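Local coordinates for XC6422 protein (Xanthomonas campestris, PDB 2FUK) that has a small, lidless alpha/beta-hydrolase fold and probably acts as a serine hydrolase, its substrate unspecified, at residues A11-D16 and L22-D27; C43-T48 and M53-V58; R66-T71 and A207-V212; D96-A101 and A130-Q135; W103-A106 and T112-L115. All blocks are in the same frame, centred on the assembly; numbering follows the deposited sequence.

Contact 1: A11-D16 and L22-D27; sequences AALTLD and LDVAVD
Ala11 O is gripped by two donors of the neighbouring strand: Val26 N at 2.9 Å, with an almost straight N-H...O angle of 176°, and the weaker CA-H of Ala25, whose CA lies 3.5 Å away. This is one end of a beta hairpin, in which strand 11-17 turns back along strand 20-27 and forms the outermost strand of the sheet within the chain. Antiparallel pairs alternate: Ala11-Val26, Leu13-Val24 and Leu15-Leu22 are hydrogen-bonded, whereas Ala12-Ala25 and Thr14-Asp23 are not. Each hydrogen-bonded pair contributes two N-H...O bonds, the shortest being Leu22 N to Leu15 O at 2.8 Å, though its angle of 135° is well bent. Thr14 CA, 3.4 Å from Leu22 O, adds a CA-H...O contact at a non-hydrogen-bonded pair.

The side chains of Leu13, Leu15, Leu22, Val24 and Val26 share the face turned to helix 92-107, where Trp103 meets both Leu13 and Leu15. Asp23 is on the other face, its carboxylate bonded to Thr82 and Asn76. Leu13 holds CG between its backbone N and carbonyl carbon (chi1 59°), which lays its branch alongside Val24, both side chains pointing the same way. Leu13 CD1 thus comes to 3.5 Å from Val24 CB, while the other flank of the valine, CG2, rests 3.9 Å from Leu15 CB.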
# COMPACT_ATOMS: atom_id res chain seq x y z
N ALA A 11 1.16 -18.27 -4.27
CA ALA A 11 0.99 -19.58 -3.66
C ALA A 11 2.02 -19.99 -2.63
O ALA A 11 3.12 -19.45 -2.56
CB ALA A 11 0.94 -20.63 -4.75
N ALA A 12 1.63 -20.98 -1.83
CA ALA A 12 2.49 -21.56 -0.81
C ALA A 12 2.96 -22.89 -1.38
O ALA A 12 2.20 -23.59 -2.05
CB ALA A 12 1.69 -21.78 0.48
N LEU A 13 4.22 -23.23 -1.13
CA LEU A 13 4.78 -24.48 -1.63
C LEU A 13 5.92 -24.92 -0.72
O LEU A 13 6.31 -24.19 0.19
CB LEU A 13 5.28 -24.29 -3.07
CG LEU A 13 6.35 -23.23 -3.33
CD1 LEU A 13 7.74 -23.78 -2.99
CD2 LEU A 13 6.30 -22.84 -4.80
N THR A 14 6.42 -26.14 -0.94
CA THR A 14 7.52 -26.67 -0.15
C THR A 14 8.73 -26.91 -1.04
O THR A 14 8.61 -27.45 -2.14
CB THR A 14 7.13 -28.01 0.54
OG1 THR A 14 6.02 -27.80 1.40
CG2 THR A 14 8.30 -28.53 1.37
N LEU A 15 9.90 -26.52 -0.55
CA LEU A 15 11.14 -26.68 -1.29
C LEU A 15 12.11 -27.55 -0.51
O LEU A 15 12.16 -27.49 0.71
CB LEU A 15 11.78 -25.31 -1.53
CG LEU A 15 13.16 -25.29 -2.20
CD1 LEU A 15 13.02 -25.69 -3.66
CD2 LEU A 15 13.77 -23.90 -2.08
N ASP A 16 12.86 -28.38 -1.23
CA ASP A 16 13.85 -29.24 -0.59
C ASP A 16 15.02 -28.37 -0.11
O ASP A 16 15.70 -27.73 -0.92
CB ASP A 16 14.39 -30.29 -1.56
CG ASP A 16 13.40 -31.40 -1.84
OD1 ASP A 16 12.51 -31.66 -1.00
OD2 ASP A 16 13.54 -32.04 -2.91
N LEU A 22 11.38 -26.96 3.31
CA LEU A 22 11.36 -25.54 3.68
C LEU A 22 10.03 -24.95 3.24
O LEU A 22 9.61 -25.13 2.09
CB LEU A 22 12.51 -24.78 3.01
CG LEU A 22 13.95 -25.02 3.45
CD1 LEU A 22 14.92 -24.29 2.51
CD2 LEU A 22 14.14 -24.55 4.88
N ASP A 23 9.35 -24.26 4.15
CA ASP A 23 8.08 -23.61 3.83
C ASP A 23 8.40 -22.40 2.98
O ASP A 23 9.25 -21.57 3.35
CB ASP A 23 7.38 -23.13 5.09
CG ASP A 23 7.02 -24.26 6.02
OD1 ASP A 23 6.85 -23.98 7.22
OD2 ASP A 23 6.87 -25.41 5.55
N VAL A 24 7.72 -22.28 1.84
CA VAL A 24 7.95 -21.17 0.93
C VAL A 24 6.64 -20.52 0.51
O VAL A 24 5.60 -21.18 0.43
CB VAL A 24 8.70 -21.67 -0.34
CG1 VAL A 24 8.82 -20.56 -1.37
CG2 VAL A 24 10.09 -22.16 0.06
N ALA A 25 6.68 -19.21 0.27
CA ALA A 25 5.50 -18.49 -0.18
C ALA A 25 5.95 -17.55 -1.28
O ALA A 25 6.93 -16.83 -1.11
CB ALA A 25 4.87 -17.71 0.96
N VAL A 26 5.26 -17.57 -2.41
CA VAL A 26 5.59 -16.70 -3.53
C VAL A 26 4.43 -15.74 -3.72
O VAL A 26 3.30 -16.16 -3.95
CB VAL A 26 5.78 -17.51 -4.83
CG1 VAL A 26 6.10 -16.57 -5.99
CG2 VAL A 26 6.91 -18.53 -4.65
N ASP A 27 4.72 -14.44 -3.59
CA ASP A 27 3.69 -13.41 -3.76
C ASP A 27 3.95 -12.69 -5.08
O ASP A 27 5.02 -12.11 -5.28
CB ASP A 27 3.74 -12.37 -2.63
CG ASP A 27 3.89 -12.98 -1.24
OD1 ASP A 27 3.18 -13.94 -0.90
OD2 ASP A 27 4.73 -12.46 -0.46

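Contact 2: C43-T48 and M53-V58; sequences CHPLST and MHNKVV
His44 meets the start of helix 56-66 with its CB, which stands 3.8 Å from Val58 CG2; the same methyl is 3.7 Å from His44 CA. Further out, CG lies between the backbone N and the carbonyl carbon (chi1 73°), and the ring is directed away from the helix. ND1 is 3.9 Å from Met53 N, which approaches the ring obliquely, but the hydrogen bond of ND1 goes to Phe75 O. Ser47 OG lies in plane at the ring edge, and the ring of Phe77 meets the imidazole edge-to-face.

Next along the chain, Pro45 crosses two side chains. Its CD touches Val58 CG2 at 3.8 Å, and its CG is 4.0 Å from Asn55 CG, the N-cap residue of the helix. Val58 CG2 therefore sits against both His44 and Pro45, and no hydrogen bond links the two segments. Cys43 closes strand 38-43, and Pro45 touches the putative Ser-His-Asp triad. A loop in this place, between a central parallel strand and the following helix, is where alpha/beta hydrolases commonly form part of the oxyanion hole, a role that is possible here too.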
# COMPACT_ATOMS: atom_id res chain seq x y z
N CYS A 43 14.02 -12.51 4.14
CA CYS A 43 14.34 -13.38 5.28
C CYS A 43 13.77 -12.85 6.59
O CYS A 43 13.81 -11.65 6.86
CB CYS A 43 15.85 -13.55 5.40
SG CYS A 43 16.66 -14.25 3.92
N HIS A 44 13.27 -13.77 7.42
CA HIS A 44 12.65 -13.41 8.69
C HIS A 44 13.59 -13.33 9.91
O HIS A 44 14.73 -13.78 9.86
CB HIS A 44 11.48 -14.38 8.98
CG HIS A 44 11.91 -15.76 9.38
ND1 HIS A 44 11.69 -16.87 8.59
CD2 HIS A 44 12.51 -16.21 10.50
CE1 HIS A 44 12.14 -17.94 9.21
NE2 HIS A 44 12.65 -17.57 10.37
N PRO A 45 13.10 -12.73 11.01
CA PRO A 45 13.88 -12.57 12.24
C PRO A 45 14.04 -13.84 13.08
O PRO A 45 13.50 -14.89 12.74
CB PRO A 45 13.13 -11.46 12.97
CG PRO A 45 11.72 -11.71 12.58
CD PRO A 45 11.84 -11.98 11.10
N LEU A 46 14.78 -13.73 14.19
CA LEU A 46 15.05 -14.89 15.04
C LEU A 46 13.98 -15.95 15.14
O LEU A 46 12.86 -15.70 15.58
CB LEU A 46 15.45 -14.46 16.46
CG LEU A 46 16.96 -14.49 16.73
CD1 LEU A 46 17.58 -15.77 16.17
CD2 LEU A 46 17.59 -13.29 16.08
N SER A 47 14.38 -17.15 14.74
CA SER A 47 13.53 -18.32 14.74
C SER A 47 13.15 -18.71 16.17
O SER A 47 12.01 -19.08 16.44
CB SER A 47 14.25 -19.49 14.07
OG SER A 47 14.68 -19.16 12.75
N THR A 48 14.12 -18.60 17.07
CA THR A 48 13.89 -18.95 18.46
C THR A 48 12.94 -17.99 19.16
O THR A 48 12.50 -18.27 20.28
CB THR A 48 15.24 -19.05 19.23
OG1 THR A 48 15.94 -17.81 19.16
CG2 THR A 48 16.11 -20.14 18.62
N MET A 53 7.83 -16.44 8.17
CA MET A 53 7.43 -15.82 6.91
C MET A 53 6.22 -14.92 7.12
O MET A 53 5.89 -14.11 6.27
CB MET A 53 7.06 -16.89 5.86
CG MET A 53 5.62 -17.44 6.03
SD MET A 53 5.01 -18.63 4.77
CE MET A 53 6.20 -19.81 5.07
N HIS A 54 5.54 -15.09 8.26
CA HIS A 54 4.34 -14.31 8.56
C HIS A 54 4.55 -13.07 9.42
O HIS A 54 3.60 -12.34 9.69
CB HIS A 54 3.29 -15.23 9.19
CG HIS A 54 2.99 -16.45 8.36
ND1 HIS A 54 3.37 -17.72 8.73
CD2 HIS A 54 2.36 -16.57 7.17
CE1 HIS A 54 2.98 -18.58 7.80
NE2 HIS A 54 2.37 -17.91 6.85
N ASN A 55 5.78 -12.84 9.84
CA ASN A 55 6.13 -11.67 10.65
C ASN A 55 5.63 -10.42 9.91
O ASN A 55 5.80 -10.32 8.69
CB ASN A 55 7.65 -11.62 10.82
CG ASN A 55 8.11 -10.38 11.56
OD1 ASN A 55 8.16 -10.36 12.80
ND2 ASN A 55 8.46 -9.35 10.80
N LYS A 56 5.01 -9.48 10.63
CA LYS A 56 4.46 -8.26 10.03
C LYS A 56 5.49 -7.38 9.30
O LYS A 56 5.17 -6.77 8.27
CB LYS A 56 3.74 -7.44 11.10
CG LYS A 56 2.58 -8.17 11.80
CD LYS A 56 2.10 -7.35 13.01
CE LYS A 56 1.02 -8.07 13.83
NZ LYS A 56 -0.23 -8.33 13.08
N VAL A 57 6.71 -7.29 9.83
CA VAL A 57 7.73 -6.49 9.17
C VAL A 57 8.12 -7.18 7.86
O VAL A 57 8.32 -6.54 6.83
CB VAL A 57 8.98 -6.33 10.07
CG1 VAL A 57 10.07 -5.55 9.34
CG2 VAL A 57 8.59 -5.63 11.35
N VAL A 58 8.24 -8.51 7.91
CA VAL A 58 8.58 -9.29 6.73
C VAL A 58 7.53 -9.13 5.63
O VAL A 58 7.87 -8.92 4.47
CB VAL A 58 8.72 -10.79 7.08
CG1 VAL A 58 8.82 -11.62 5.80
CG2 VAL A 58 9.95 -11.01 7.94

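Contact 3: R66-T71 and A207-V212; sequences RELGIT and ALQHGV
A Schellman motif ends helix 56-66, and from this turn Glu67 and Leu68 reach across to Gln209 and Val212 near the end of helix 201-212. Ile70 N bonds to Leu65 O and Gly69 N to Arg66 O (2.9 Å), with Gly69 at positive phi (90°) as the C-prime residue; Arg66 to Gly69 also form a type I turn.

Leu68 carries the apolar half of the contact. With CG anti to its carbonyl carbon (chi1 -64°), the side chain is aimed at the helix, and CD1 meets Val212 CG2 at 3.6 Å. The same CD1 is 4.0 Å from Gln209 CG, as is Leu68 CG, so the isobutyl group packs against Gln209 CG, crossing the glutamine obliquely. On the polar side Glu67 and Gln209 lie against each other. Both chains are extended beyond CG and cross at about a right angle, their carboxylate and amide planes 48° apart; Gln209 CD stands 3.9 Å from Glu67 OE1. That carboxylate oxygen also forms a salt bridge with Arg205 of the second subunit, and this arginine packs on Gln209 as well. A neighbouring positive charge would be expected to favour the ionised carboxylate, and this corner of the contact lies at the interface with the second subunit.

Behind the turn the chain enters strand 71-75, with Ile70 resting on Val38 and Ala40 of strand 38-43. Val212, at the end of its helix, touches Leu159 of strand 158-163, and both Ile70 and Val212 touch Trp114 of strand 112-118.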
# COMPACT_ATOMS: atom_id res chain seq x y z
N ARG A 66 6.42 -5.73 -3.89
CA ARG A 66 5.40 -6.17 -4.83
C ARG A 66 4.75 -4.97 -5.50
O ARG A 66 4.42 -5.00 -6.70
CB ARG A 66 4.31 -6.98 -4.11
CG ARG A 66 4.80 -8.28 -3.50
CD ARG A 66 3.74 -8.89 -2.58
NE ARG A 66 2.56 -9.35 -3.32
CZ ARG A 66 1.46 -9.81 -2.73
NH1 ARG A 66 0.43 -10.21 -3.47
NH2 ARG A 66 1.38 -9.87 -1.40
N GLU A 67 4.55 -3.90 -4.73
CA GLU A 67 3.93 -2.69 -5.25
C GLU A 67 4.81 -2.00 -6.28
O GLU A 67 4.36 -1.10 -7.00
CB GLU A 67 3.59 -1.73 -4.10
CG GLU A 67 2.55 -2.29 -3.13
CD GLU A 67 2.20 -1.34 -2.00
OE1 GLU A 67 2.93 -0.34 -1.80
OE2 GLU A 67 1.20 -1.59 -1.30
N LEU A 68 6.07 -2.41 -6.35
CA LEU A 68 7.00 -1.85 -7.32
C LEU A 68 7.12 -2.78 -8.53
O LEU A 68 7.95 -2.54 -9.42
CB LEU A 68 8.38 -1.65 -6.69
CG LEU A 68 8.44 -0.64 -5.54
CD1 LEU A 68 9.87 -0.53 -5.07
CD2 LEU A 68 7.92 0.70 -6.00
N GLY A 69 6.30 -3.82 -8.56
CA GLY A 69 6.31 -4.77 -9.66
C GLY A 69 7.26 -5.95 -9.50
O GLY A 69 7.55 -6.67 -10.46
N ILE A 70 7.74 -6.15 -8.28
CA ILE A 70 8.67 -7.23 -8.01
C ILE A 70 7.98 -8.46 -7.42
O ILE A 70 7.12 -8.34 -6.55
CB ILE A 70 9.77 -6.75 -7.02
CG1 ILE A 70 10.61 -5.65 -7.69
CG2 ILE A 70 10.65 -7.91 -6.58
CD1 ILE A 70 11.56 -4.94 -6.74
N THR A 71 8.35 -9.64 -7.91
CA THR A 71 7.79 -10.90 -7.39
C THR A 71 8.58 -11.19 -6.12
O THR A 71 9.82 -11.11 -6.11
CB THR A 71 7.99 -12.06 -8.39
OG1 THR A 71 7.30 -11.77 -9.61
CG2 THR A 71 7.45 -13.37 -7.81
N ALA A 207 10.00 4.21 3.10
CA ALA A 207 11.45 4.26 3.14
C ALA A 207 12.06 3.24 2.19
O ALA A 207 13.04 3.53 1.51
CB ALA A 207 11.95 4.02 4.56
N LEU A 208 11.47 2.05 2.15
CA LEU A 208 11.96 0.99 1.28
C LEU A 208 11.76 1.34 -0.18
O LEU A 208 12.68 1.22 -0.99
CB LEU A 208 11.21 -0.32 1.58
CG LEU A 208 11.52 -1.08 2.87
CD1 LEU A 208 10.44 -2.14 3.10
CD2 LEU A 208 12.90 -1.73 2.78
N GLN A 209 10.56 1.80 -0.51
CA GLN A 209 10.25 2.15 -1.89
C GLN A 209 11.09 3.31 -2.40
O GLN A 209 11.63 3.26 -3.50
CB GLN A 209 8.75 2.42 -2.03
CG GLN A 209 7.95 1.13 -1.95
CD GLN A 209 6.44 1.31 -2.02
OE1 GLN A 209 5.71 0.33 -2.23
NE2 GLN A 209 5.96 2.53 -1.85
N HIS A 210 11.22 4.36 -1.59
CA HIS A 210 12.03 5.49 -2.03
C HIS A 210 13.50 5.10 -2.11
O HIS A 210 14.23 5.57 -2.98
CB HIS A 210 11.87 6.66 -1.08
CG HIS A 210 12.65 7.87 -1.49
ND1 HIS A 210 12.34 8.59 -2.63
CD2 HIS A 210 13.75 8.45 -0.96
CE1 HIS A 210 13.22 9.57 -2.77
NE2 HIS A 210 14.09 9.50 -1.77
N GLY A 211 13.92 4.22 -1.20
CA GLY A 211 15.31 3.81 -1.18
C GLY A 211 15.75 2.96 -2.35
O GLY A 211 16.90 3.07 -2.79
N VAL A 212 14.86 2.12 -2.86
CA VAL A 212 15.23 1.25 -3.99
C VAL A 212 14.73 1.73 -5.35
O VAL A 212 15.11 1.17 -6.38
CB VAL A 212 14.71 -0.20 -3.78
CG1 VAL A 212 15.24 -0.76 -2.46
CG2 VAL A 212 13.19 -0.25 -3.82

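Contact 4: D96-A101 and A130-Q135; sequences DLRAVA and AALEPQ
Leu132 points its forked end at helix 92-107 and is met there by three side chains that come at it from different directions. Its CD1 branch faces Leu97 and Ala101: the leucine pair crosses obliquely, with CD1 of Leu132 4.1 Å from CD1 of Leu97, and the same Leu132 methyl lies 4.0 Å from Ala101 CB. The second branch, CD2, is equally close to Ala101 CB at 4.0 Å, so the small alanine side chain lies against both prongs of the fork. Arg98 passes at about a right angle to Leu132, and its CG is 4.0 Å from Leu132 CD2, with CB and CD of the arginine only slightly farther.

In the alpha/beta-hydrolase fold these two helices lie on one face of the sheet; strand 112-118 connects them in sequence, and helix 120-132 begins directly after the probable nucleophile elbow at Ser119. Leu132 occupies the last turn of that helix, just before Glu133 adopts a positive phi (41°). Leu132 also touches Leu115 of strand 112-118, while Leu97 and Ala101 both rest on Ile41 of strand 38-43.

Arg98 lends its aliphatic part to the edge of this buried apolar cluster. CG is anti to the backbone N (chi1 177°), and bends at chi2 and chi3 carry the guanidinium on to Glu102, with which Arg98 NH1 forms a salt bridge.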
# COMPACT_ATOMS: atom_id res chain seq x y z
N ASP A 96 20.09 -22.54 3.75
CA ASP A 96 18.66 -22.61 3.45
C ASP A 96 18.35 -21.52 2.43
O ASP A 96 17.63 -21.74 1.46
CB ASP A 96 17.80 -22.34 4.70
CG ASP A 96 17.91 -23.43 5.74
OD1 ASP A 96 18.24 -24.58 5.38
OD2 ASP A 96 17.65 -23.14 6.93
N LEU A 97 18.90 -20.33 2.68
CA LEU A 97 18.70 -19.19 1.78
C LEU A 97 19.26 -19.53 0.40
O LEU A 97 18.64 -19.20 -0.62
CB LEU A 97 19.42 -17.96 2.33
CG LEU A 97 18.80 -16.56 2.16
CD1 LEU A 97 19.92 -15.54 2.19
CD2 LEU A 97 18.00 -16.44 0.88
N ARG A 98 20.42 -20.19 0.35
CA ARG A 98 21.01 -20.55 -0.94
C ARG A 98 20.10 -21.48 -1.73
O ARG A 98 20.00 -21.35 -2.95
CB ARG A 98 22.39 -21.21 -0.76
CG ARG A 98 23.00 -21.66 -2.10
CD ARG A 98 24.53 -21.60 -2.12
NE ARG A 98 25.18 -22.68 -1.36
CZ ARG A 98 25.17 -23.96 -1.74
NH1 ARG A 98 24.55 -24.33 -2.85
NH2 ARG A 98 25.81 -24.86 -1.01
N ALA A 99 19.45 -22.41 -1.05
CA ALA A 99 18.56 -23.35 -1.73
C ALA A 99 17.40 -22.61 -2.37
O ALA A 99 16.98 -22.93 -3.49
CB ALA A 99 18.04 -24.38 -0.73
N VAL A 100 16.88 -21.61 -1.66
CA VAL A 100 15.78 -20.82 -2.18
C VAL A 100 16.28 -19.98 -3.36
O VAL A 100 15.64 -19.92 -4.40
CB VAL A 100 15.18 -19.91 -1.08
CG1 VAL A 100 14.00 -19.12 -1.63
CG2 VAL A 100 14.73 -20.77 0.10
N ALA A 101 17.43 -19.35 -3.18
CA ALA A 101 18.00 -18.51 -4.23
C ALA A 101 18.27 -19.31 -5.51
O ALA A 101 18.01 -18.84 -6.62
CB ALA A 101 19.29 -17.85 -3.74
N ALA A 130 27.99 -12.49 -0.45
CA ALA A 130 29.17 -12.85 -1.24
C ALA A 130 28.89 -14.03 -2.15
O ALA A 130 29.22 -14.01 -3.34
CB ALA A 130 30.35 -13.17 -0.33
N ALA A 131 28.30 -15.08 -1.59
CA ALA A 131 28.01 -16.28 -2.36
C ALA A 131 26.85 -16.15 -3.35
O ALA A 131 26.90 -16.70 -4.44
CB ALA A 131 27.74 -17.44 -1.41
N LEU A 132 25.81 -15.40 -2.98
CA LEU A 132 24.63 -15.26 -3.83
C LEU A 132 24.62 -14.10 -4.83
O LEU A 132 23.77 -14.07 -5.72
CB LEU A 132 23.39 -15.23 -2.95
CG LEU A 132 23.23 -16.46 -2.05
CD1 LEU A 132 21.95 -16.34 -1.23
CD2 LEU A 132 23.21 -17.73 -2.91
N GLU A 133 25.55 -13.17 -4.67
CA GLU A 133 25.68 -12.01 -5.56
C GLU A 133 24.37 -11.35 -5.99
O GLU A 133 24.06 -11.28 -7.19
CB GLU A 133 26.49 -12.41 -6.79
CG GLU A 133 27.84 -13.03 -6.48
CD GLU A 133 28.68 -13.26 -7.72
OE1 GLU A 133 29.58 -14.14 -7.67
OE2 GLU A 133 28.46 -12.55 -8.73
N PRO A 134 23.59 -10.85 -5.03
CA PRO A 134 22.32 -10.18 -5.35
C PRO A 134 22.57 -8.83 -6.03
O PRO A 134 23.63 -8.22 -5.84
CB PRO A 134 21.66 -10.03 -3.99
CG PRO A 134 22.86 -9.81 -3.08
CD PRO A 134 23.80 -10.89 -3.58
N GLN A 135 21.60 -8.37 -6.80
CA GLN A 135 21.72 -7.08 -7.49
C GLN A 135 21.47 -5.97 -6.48
O GLN A 135 22.07 -4.90 -6.55
CB GLN A 135 20.72 -7.02 -8.65
CG GLN A 135 20.55 -5.65 -9.31
CD GLN A 135 19.75 -5.73 -10.61
OE1 GLN A 135 20.32 -5.73 -11.71
NE2 GLN A 135 18.42 -5.82 -10.48

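Contact 5: W103-A106 and T112-L115; sequences WVRA and TLWL
At chi1 -82° Arg105 sets CG beside its backbone N and then runs extended to NE, which carries the guanidinium from helix 92-107 out to strand 112-118. On the strand, Leu113 turns its CG away from the backbone N (chi1 -180°) and raises the isobutyl group to meet it. The two side chains cross at about a right angle. Leu113 CD2 lies over one face of the guanidinium, 3.7 Å above its plane and near its centre, at 3.8 Å from both Arg105 CZ and Arg105 NH1. Leu113 CB joins in from the base of the side chain, 3.9 Å from Arg105 NH1.

The other methyl of the leucine serves a different partner: Leu113 CD1 is 4.3 Å from Val104 CG1, a looser apolar contact. Leu113 is thus shared between adjacent residues of the helix, the charged group lying over CD2 and the valine beside CD1.

Helix 92-107 here covers the strand that immediately follows it, an alpha-to-beta connection of the alpha/beta-hydrolase fold, and Val104 also reaches Thr39 of the adjacent parallel strand 38-43. Trp103, one residue earlier, faces strand 11-17 instead.

The N-H groups of Arg105 are used beyond the two segments: NH2 donates to Leu132 O, and NH1 makes a weak bond to Glu133 O. These carbonyls lie at the C-terminal end of helix 120-132, where partial negative charge would probably favour the cation, while its flat carbon-and-nitrogen face, which offers no donor, is suited to the leucine methyl.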
# COMPACT_ATOMS: atom_id res chain seq x y z
N TRP A 103 16.79 -22.04 -6.48
CA TRP A 103 15.52 -22.47 -7.07
C TRP A 103 14.94 -21.29 -7.86
O TRP A 103 14.43 -21.46 -8.97
CB TRP A 103 14.55 -22.92 -5.97
CG TRP A 103 13.15 -23.20 -6.46
CD1 TRP A 103 12.74 -24.24 -7.24
CD2 TRP A 103 11.99 -22.40 -6.21
NE1 TRP A 103 11.40 -24.14 -7.50
CE2 TRP A 103 10.91 -23.02 -6.88
CE3 TRP A 103 11.75 -21.23 -5.48
CZ2 TRP A 103 9.61 -22.50 -6.84
CZ3 TRP A 103 10.46 -20.71 -5.45
CH2 TRP A 103 9.41 -21.35 -6.13
N VAL A 104 15.01 -20.10 -7.28
CA VAL A 104 14.50 -18.91 -7.95
C VAL A 104 15.23 -18.67 -9.28
O VAL A 104 14.60 -18.48 -10.32
CB VAL A 104 14.68 -17.66 -7.05
CG1 VAL A 104 14.41 -16.39 -7.84
CG2 VAL A 104 13.74 -17.75 -5.85
N ARG A 105 16.55 -18.70 -9.23
CA ARG A 105 17.35 -18.46 -10.43
C ARG A 105 17.14 -19.51 -11.51
O ARG A 105 17.29 -19.21 -12.69
CB ARG A 105 18.83 -18.36 -10.07
CG ARG A 105 19.21 -16.98 -9.56
CD ARG A 105 20.65 -16.89 -9.08
NE ARG A 105 21.04 -15.49 -8.94
CZ ARG A 105 21.94 -15.04 -8.07
NH1 ARG A 105 22.23 -13.75 -8.02
NH2 ARG A 105 22.53 -15.89 -7.23
N ALA A 106 16.79 -20.73 -11.10
CA ALA A 106 16.57 -21.80 -12.06
C ALA A 106 15.21 -21.64 -12.71
O ALA A 106 15.05 -21.85 -13.92
CB ALA A 106 16.66 -23.16 -11.36
N THR A 112 16.62 -10.83 -12.24
CA THR A 112 17.80 -10.58 -11.42
C THR A 112 17.32 -10.86 -10.00
O THR A 112 16.12 -10.96 -9.74
CB THR A 112 18.33 -9.13 -11.53
OG1 THR A 112 17.24 -8.20 -11.49
CG2 THR A 112 19.10 -8.96 -12.83
N LEU A 113 18.26 -11.00 -9.07
CA LEU A 113 17.89 -11.32 -7.70
C LEU A 113 18.14 -10.24 -6.66
O LEU A 113 19.23 -9.68 -6.57
CB LEU A 113 18.62 -12.60 -7.27
CG LEU A 113 18.35 -13.08 -5.85
CD1 LEU A 113 16.97 -13.70 -5.77
CD2 LEU A 113 19.41 -14.10 -5.46
N TRP A 114 17.11 -9.97 -5.86
CA TRP A 114 17.22 -9.00 -4.78
C TRP A 114 17.06 -9.78 -3.47
O TRP A 114 16.29 -10.72 -3.41
CB TRP A 114 16.12 -7.95 -4.87
CG TRP A 114 16.34 -6.89 -5.91
CD1 TRP A 114 17.08 -7.00 -7.06
CD2 TRP A 114 15.74 -5.59 -5.94
NE1 TRP A 114 16.96 -5.85 -7.81
CE2 TRP A 114 16.15 -4.97 -7.14
CE3 TRP A 114 14.89 -4.89 -5.07
CZ2 TRP A 114 15.73 -3.68 -7.50
CZ3 TRP A 114 14.48 -3.61 -5.42
CH2 TRP A 114 14.90 -3.02 -6.63
N LEU A 115 17.81 -9.39 -2.45
CA LEU A 115 17.72 -10.04 -1.15
C LEU A 115 17.40 -8.99 -0.10
O LEU A 115 17.88 -7.86 -0.18
CB LEU A 115 19.05 -10.73 -0.78
CG LEU A 115 19.51 -11.94 -1.60
CD1 LEU A 115 20.83 -12.47 -1.03
CD2 LEU A 115 18.46 -13.03 -1.55

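How the contacts relate
Contact 1 is the most peripheral, about 15 Å from the chain centre and partly exposed, and the only one with hydrogen bonds clearly established between its segments; contacts 2 to 5 are mainly buried and rest on side-chain packing. Contacts 4 and 5 share helix 92-107, their centres about 7 Å apart, and are joined by a probable hydrogen bond from Gln135 N to Leu113 O (2.7 Å). Contact 1 packs its apolar face on the same helix. Contact 4 is aliphatic throughout, whereas contact 5 sets a guanidinium face on a methyl and contact 3, across the sheet, shares a charge with the second subunit. Contact 2 touches contact 4 through Cys43 and Leu97, near the probable active site.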